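Local coordinates for protein type II restriction enzyme MspI (Moraxella sp., PDB 1SA3) that recognises the double-stranded DNA sequence 5'-CCGG-3' and cleaves it after the first cytosine, leaving fragments with terminal 5'-phosphates, at residues E[36-41]-E[114-119]. Sequence-based numbering, arbitrary orientation.
Sequences KYILDI and VPLNIK. With nucleotides of chain A.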
ATOM      1  N   LYS E  36      13.302  -5.604   0.075  1.00 18.67           N
ATOM      2  CA  LYS E  36      14.287  -6.598  -0.321  1.00 19.44           C
ATOM      3  C   LYS E  36      13.924  -7.991   0.190  1.00 18.14           C
ATOM      4  O   LYS E  36      14.224  -8.990  -0.455  1.00 18.66           O
ATOM      5  CB  LYS E  36      15.669  -6.181   0.194  1.00 23.79           C
ATOM      6  CG  LYS E  36      16.820  -6.547  -0.729  1.00 32.91           C
ATOM      7  CD  LYS E  36      17.455  -7.854  -0.340  1.00 33.30           C
ATOM      8  CE  LYS E  36      18.731  -8.101  -1.139  1.00 33.43           C
ATOM      9  NZ  LYS E  36      19.514  -9.227  -0.551  1.00 26.44           N
ATOM     10  N   TYR E  37      13.277  -8.047   1.349  1.00 17.59           N
ATOM     11  CA  TYR E  37      12.859  -9.314   1.948  1.00 15.32           C
ATOM     12  C   TYR E  37      11.902 -10.019   0.983  1.00 16.18           C
ATOM     13  O   TYR E  37      12.013 -11.225   0.757  1.00 16.56           O
ATOM     14  CB  TYR E  37      12.187  -9.026   3.293  1.00 15.72           C
ATOM     15  CG  TYR E  37      11.859 -10.226   4.167  1.00 16.81           C
ATOM     16  CD1 TYR E  37      12.603 -11.408   4.106  1.00 16.58           C
ATOM     17  CD2 TYR E  37      10.834 -10.145   5.105  1.00 13.34           C
ATOM     18  CE1 TYR E  37      12.320 -12.479   4.976  1.00 15.70           C
ATOM     19  CE2 TYR E  37      10.550 -11.180   5.960  1.00 13.67           C
ATOM     20  CZ  TYR E  37      11.292 -12.349   5.897  1.00 15.95           C
ATOM     21  OH  TYR E  37      10.991 -13.356   6.779  1.00 17.61           O
ATOM     22  N   ILE E  38      10.975  -9.263   0.397  1.00 15.19           N
ATOM     23  CA  ILE E  38      10.032  -9.839  -0.561  1.00 14.43           C
ATOM     24  C   ILE E  38      10.767 -10.245  -1.836  1.00 14.58           C
ATOM     25  O   ILE E  38      10.550 -11.335  -2.355  1.00 15.95           O
ATOM     26  CB  ILE E  38       8.900  -8.836  -0.935  1.00 14.79           C
ATOM     27  CG1 ILE E  38       8.037  -8.530   0.291  1.00 10.96           C
ATOM     28  CG2 ILE E  38       8.022  -9.404  -2.057  1.00 14.26           C
ATOM     29  CD1 ILE E  38       7.243  -9.717   0.822  1.00 12.05           C
ATOM     30  N   LEU E  39      11.646  -9.375  -2.331  1.00 14.34           N
ATOM     31  CA  LEU E  39      12.386  -9.662  -3.549  1.00 15.77           C
ATOM     32  C   LEU E  39      13.197 -10.954  -3.442  1.00 19.20           C
ATOM     33  O   LEU E  39      13.240 -11.742  -4.392  1.00 16.48           O
ATOM     34  CB  LEU E  39      13.305  -8.492  -3.908  1.00 19.00           C
ATOM     35  CG  LEU E  39      12.666  -7.133  -4.233  1.00 23.10           C
ATOM     36  CD1 LEU E  39      13.762  -6.096  -4.415  1.00 24.26           C
ATOM     37  CD2 LEU E  39      11.823  -7.225  -5.497  1.00 24.15           C
ATOM     38  N   ASP E  40      13.816 -11.181  -2.288  1.00 17.22           N
ATOM     39  CA  ASP E  40      14.618 -12.383  -2.090  1.00 20.06           C
ATOM     40  C   ASP E  40      13.774 -13.649  -1.964  1.00 19.35           C
ATOM     41  O   ASP E  40      14.158 -14.708  -2.457  1.00 18.46           O
ATOM     42  CB  ASP E  40      15.513 -12.229  -0.856  1.00 22.33           C
ATOM     43  CG  ASP E  40      16.719 -11.337  -1.116  1.00 23.49           C
ATOM     44  OD1 ASP E  40      16.924 -10.937  -2.282  1.00 20.20           O
ATOM     45  OD2 ASP E  40      17.461 -11.045  -0.153  1.00 24.52           O
ATOM     46  N   ILE E  41      12.625 -13.549  -1.303  1.00 17.97           N
ATOM     47  CA  ILE E  41      11.762 -14.710  -1.158  1.00 18.80           C
ATOM     48  C   ILE E  41      11.296 -15.163  -2.545  1.00 18.81           C
ATOM     49  O   ILE E  41      11.190 -16.363  -2.806  1.00 16.75           O
ATOM     50  CB  ILE E  41      10.535 -14.395  -0.260  1.00 19.07           C
ATOM     51  CG1 ILE E  41      10.985 -14.225   1.191  1.00 18.04           C
ATOM     52  CG2 ILE E  41       9.498 -15.513  -0.370  1.00 19.48           C
ATOM     53  CD1 ILE E  41       9.900 -13.716   2.132  1.00 18.37           C
ATOM     54  N   VAL E 114       3.095  -8.892 -11.415  1.00 17.44           N
ATOM     55  CA  VAL E 114       2.414  -8.430 -10.211  1.00 15.01           C
ATOM     56  C   VAL E 114       3.102  -7.220  -9.585  1.00 15.87           C
ATOM     57  O   VAL E 114       4.046  -7.369  -8.800  1.00 15.47           O
ATOM     58  CB  VAL E 114       2.346  -9.530  -9.130  1.00 13.43           C
ATOM     59  CG1 VAL E 114       1.422  -9.087  -7.994  1.00 11.02           C
ATOM     60  CG2 VAL E 114       1.863 -10.832  -9.729  1.00 14.92           C
ATOM     61  N   PRO E 115       2.654  -6.001  -9.938  1.00 15.36           N
ATOM     62  CA  PRO E 115       3.248  -4.787  -9.377  1.00 15.60           C
ATOM     63  C   PRO E 115       2.857  -4.741  -7.902  1.00 17.62           C
ATOM     64  O   PRO E 115       1.722  -5.086  -7.529  1.00 14.28           O
ATOM     65  CB  PRO E 115       2.610  -3.672 -10.211  1.00 18.24           C
ATOM     66  CG  PRO E 115       1.280  -4.248 -10.577  1.00 14.14           C
ATOM     67  CD  PRO E 115       1.652  -5.659 -10.966  1.00 12.58           C
ATOM     68  N   LEU E 116       3.800  -4.329  -7.065  1.00 14.69           N
ATOM     69  CA  LEU E 116       3.561  -4.300  -5.628  1.00 15.11           C
ATOM     70  C   LEU E 116       3.850  -2.969  -4.973  1.00  9.77           C
ATOM     71  O   LEU E 116       4.692  -2.200  -5.437  1.00 13.37           O
ATOM     72  CB  LEU E 116       4.459  -5.335  -4.933  1.00 11.95           C
ATOM     73  CG  LEU E 116       4.697  -6.731  -5.510  1.00 13.74           C
ATOM     74  CD1 LEU E 116       5.971  -7.313  -4.884  1.00 18.39           C
ATOM     75  CD2 LEU E 116       3.506  -7.635  -5.238  1.00 15.60           C
ATOM     76  N   ASN E 117       3.148  -2.709  -3.879  1.00  8.79           N
ATOM     77  CA  ASN E 117       3.404  -1.521  -3.078  1.00 12.52           C
ATOM     78  C   ASN E 117       3.766  -2.143  -1.724  1.00 13.91           C
ATOM     79  O   ASN E 117       3.016  -2.960  -1.194  1.00 13.85           O
ATOM     80  CB  ASN E 117       2.174  -0.634  -2.940  1.00 12.63           C
ATOM     81  CG  ASN E 117       2.445   0.589  -2.072  1.00 17.08           C
ATOM     82  OD1 ASN E 117       2.271   0.547  -0.859  1.00 15.69           O
ATOM     83  ND2 ASN E 117       2.897   1.674  -2.693  1.00 13.16           N
ATOM     84  N   ILE E 118       4.913  -1.767  -1.176  1.00 12.96           N
ATOM     85  CA  ILE E 118       5.374  -2.353   0.083  1.00 15.16           C
ATOM     86  C   ILE E 118       5.711  -1.307   1.125  1.00 13.60           C
ATOM     87  O   ILE E 118       6.423  -0.352   0.834  1.00 11.35           O
ATOM     88  CB  ILE E 118       6.632  -3.218  -0.156  1.00 16.34           C
ATOM     89  CG1 ILE E 118       6.376  -4.176  -1.322  1.00 15.30           C
ATOM     90  CG2 ILE E 118       6.994  -4.002   1.121  1.00 17.78           C
ATOM     91  CD1 ILE E 118       7.593  -4.995  -1.751  1.00 15.85           C
ATOM     92  N   LYS E 119       5.203  -1.499   2.343  1.00  9.97           N
ATOM     93  CA  LYS E 119       5.459  -0.571   3.436  1.00 11.83           C
ATOM     94  C   LYS E 119       5.694  -1.309   4.744  1.00 15.07           C
ATOM     95  O   LYS E 119       5.422  -2.507   4.858  1.00 14.39           O
ATOM     96  CB  LYS E 119       4.270   0.365   3.658  1.00 12.00           C
ATOM     97  CG  LYS E 119       3.927   1.287   2.515  1.00 14.51           C
ATOM     98  CD  LYS E 119       2.718   2.162   2.892  1.00 15.91           C
ATOM     99  CE  LYS E 119       2.190   2.909   1.683  1.00 20.25           C
ATOM    100  NZ  LYS E 119       3.261   3.701   1.000  1.00 19.72           N
TER
ATOM    101  P    DG A   6       7.041   3.330   5.022  1.00 15.77           P
ATOM    102  OP1  DG A   6       7.440   1.897   4.977  1.00 15.44           O
ATOM    103  OP2  DG A   6       5.637   3.709   4.693  1.00 12.08           O
ATOM    104  O5'  DG A   6       7.382   3.952   6.443  1.00 15.22           O
ATOM    105  C5'  DG A   6       6.356   4.435   7.302  1.00 15.80           C
ATOM    106  C4'  DG A   6       6.973   5.192   8.451  1.00 12.14           C
ATOM    107  O4'  DG A   6       7.189   6.545   7.972  1.00 13.07           O
ATOM    108  C3'  DG A   6       6.031   5.327   9.643  1.00 17.97           C
ATOM    109  O3'  DG A   6       6.352   4.485  10.735  1.00 20.19           O
ATOM    110  C2'  DG A   6       6.154   6.771  10.087  1.00 16.25           C
ATOM    111  C1'  DG A   6       6.831   7.512   8.948  1.00 14.49           C
ATOM    112  N9   DG A   6       5.797   8.378   8.384  1.00 12.07           N
ATOM    113  C8   DG A   6       5.024   8.153   7.266  1.00 15.46           C
ATOM    114  N7   DG A   6       4.069   9.040   7.116  1.00 13.63           N
ATOM    115  C5   DG A   6       4.246   9.921   8.176  1.00 13.11           C
ATOM    116  C6   DG A   6       3.504  11.085   8.547  1.00 12.77           C
ATOM    117  O6   DG A   6       2.504  11.571   7.998  1.00 13.02           O
ATOM    118  N1   DG A   6       4.030  11.685   9.691  1.00 15.01           N
ATOM    119  C2   DG A   6       5.124  11.222  10.397  1.00 19.17           C
ATOM    120  N2   DG A   6       5.481  11.933  11.489  1.00 16.11           N
ATOM    121  N3   DG A   6       5.817  10.140  10.062  1.00 13.89           N
ATOM    122  C4   DG A   6       5.327   9.544   8.952  1.00 14.33           C
TER
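Ile38 of helix 23-41 meets two side chains of strand 111-121, Leu116 and Ile118, and the contact is purely apolar. The two branches of Ile38 meet different partners. CG2 of Ile38, anti to the backbone N, lies 4.1 Å from CD1 of Leu116. CG1 of Ile38, beside that N (chi1 -65°), lies 4.1 Å from CD1 of Ile118. Ile118 reaches across with its long branch extended (chi2 174°), and CD1 of Ile118 also lies 4.1 Å from CB of Ile38. All three side chains are buried; Phe207 of strand 203-210 and Ile62 of helix 57-69 also pack on Ile38. The contact joins a helix to the central strand of the five-stranded mixed sheet in the PD-(D/E)XK nuclease core. The metal site lies close by: the side chain of Ile118 is about 7 Å from the sodium ion held by Glu35, Asp84 and Asp99, and the backbone N of Ile118 hydrogen-bonds Asp99 OD2. The backbone and side-chain carbons of Lys119, next along the strand, pack against the phosphate of DG6 of chain A, CA of Lys119 lying 3.5 Å from OP1. CG of Lys119 is 3.7 Å from OP2 of the same phosphate.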